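Local coordinates for BAG family molecular chaperone regulator 1 (Arabidopsis thaliana, PDB 4HWC), which probably acts as a co-chaperone in programmed cell death and stress responses, its BAG domain binding the ATPase domain of HSP70/HSC70 chaperones, at residues S13-V16 with D17-G20. Residues are numbered along the deposited sequence; the frame is centred on the assembly and turned at random.
Sequences SLEV and DRLG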
# COMPACT_ATOMS: atom_id res chain seq x y z
N SER A 13 2.39 -9.09 -1.16
CA SER A 13 3.58 -8.28 -1.21
C SER A 13 3.86 -7.78 -2.63
O SER A 13 4.30 -6.66 -2.82
CB SER A 13 4.78 -9.08 -0.71
OG SER A 13 5.95 -8.29 -0.74
N LEU A 14 3.60 -8.63 -3.62
CA LEU A 14 3.82 -8.27 -5.01
C LEU A 14 2.86 -7.16 -5.43
O LEU A 14 3.23 -6.25 -6.17
CB LEU A 14 3.65 -9.49 -5.92
CG LEU A 14 4.62 -10.65 -5.69
CD1 LEU A 14 4.26 -11.81 -6.60
CD2 LEU A 14 6.04 -10.18 -5.96
N GLU A 15 1.62 -7.24 -4.95
CA GLU A 15 0.62 -6.23 -5.27
C GLU A 15 0.95 -4.94 -4.53
O GLU A 15 0.73 -3.84 -5.04
CB GLU A 15 -0.77 -6.72 -4.88
CG GLU A 15 -1.90 -5.75 -5.21
CD GLU A 15 -1.80 -5.18 -6.63
OE1 GLU A 15 -1.18 -5.82 -7.50
OE2 GLU A 15 -2.35 -4.08 -6.86
N VAL A 16 1.47 -5.06 -3.31
CA VAL A 16 1.84 -3.88 -2.56
C VAL A 16 3.03 -3.21 -3.27
O VAL A 16 3.15 -1.99 -3.26
CB VAL A 16 2.21 -4.23 -1.10
CG1 VAL A 16 2.76 -3.00 -0.37
CG2 VAL A 16 0.97 -4.74 -0.37
N ASP A 17 3.90 -4.02 -3.88
CA ASP A 17 5.04 -3.45 -4.62
C ASP A 17 4.52 -2.56 -5.75
O ASP A 17 5.02 -1.46 -5.97
CB ASP A 17 5.92 -4.54 -5.26
CG ASP A 17 6.64 -5.40 -4.25
OD1 ASP A 17 6.90 -4.91 -3.13
OD2 ASP A 17 6.97 -6.56 -4.59
N ARG A 18 3.53 -3.07 -6.46
CA ARG A 18 2.96 -2.34 -7.59
C ARG A 18 2.21 -1.10 -7.12
O ARG A 18 2.32 -0.05 -7.74
CB ARG A 18 2.01 -3.24 -8.38
CG ARG A 18 1.65 -2.69 -9.76
CD ARG A 18 0.58 -3.53 -10.42
NE ARG A 18 -0.69 -3.42 -9.70
CZ ARG A 18 -1.53 -2.41 -9.83
NH1 ARG A 18 -1.25 -1.40 -10.66
NH2 ARG A 18 -2.65 -2.39 -9.13
N LEU A 19 1.45 -1.22 -6.03
CA LEU A 19 0.72 -0.07 -5.52
C LEU A 19 1.70 0.97 -5.01
O LEU A 19 1.44 2.16 -5.08
CB LEU A 19 -0.25 -0.49 -4.41
CG LEU A 19 -1.39 -1.41 -4.87
CD1 LEU A 19 -2.24 -1.84 -3.69
CD2 LEU A 19 -2.25 -0.68 -5.90
N GLY A 20 2.84 0.51 -4.51
CA GLY A 20 3.86 1.42 -4.01
C GLY A 20 4.47 2.18 -5.17
O GLY A 20 4.90 3.33 -5.03
O HOH W 1 7.53 -8.55 -3.03
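Arg18 lies alongside Glu15 one helical turn further on, the two side chains pointing the same way and joined by a salt bridge. Followed outward, the arginine first rests Arg18 CB 3.6 Å from the backbone O of Glu15. Arg18 CD then passes 4.1 Å from Glu15 OE1, and a bend at chi3 (67°) swings the guanidinium over to the carboxylate. The grip is side-on and two-pronged. Arg18 NE gives a long but nearly straight bond (171°) to Glu15 OE1, 3.3 Å away. The shorter bond runs from Arg18 NH2 to Glu15 OE2, at 2.8 Å. Both oxygens are met on their syn sides. The planes are nonetheless 36° apart, so the pair is twisted: OE1 lies in the guanidinium plane and OE2 is tilted out of it. Two prongs limit rotation of either group. Leu19 CG and CD2 press obliquely against one oxygen, each 3.5 Å from Glu15 OE2.

Around the helix, Asp17 folds back beside its own backbone N, and its OD2 shares a water with Ser13 OG; the water donates to Asp17 OD2 over 2.6 Å. OD1 is held by a salt bridge to Arg74 of helix 62-88, which probably offsets the closeness of both carboxylate oxygens to Ser13 O. Successive i to i+4 backbone bonds, ending with Gly20 N to Val16 O, keep these groups in register. The salt bridge thus sits on helix 5-31, while Val16 is buried against helix 62-88 and Leu19 against Leu47 and Leu48 of helix 38-55, as expected of an amphipathic helix in a three-helix bundle, the fold of the BAG domain.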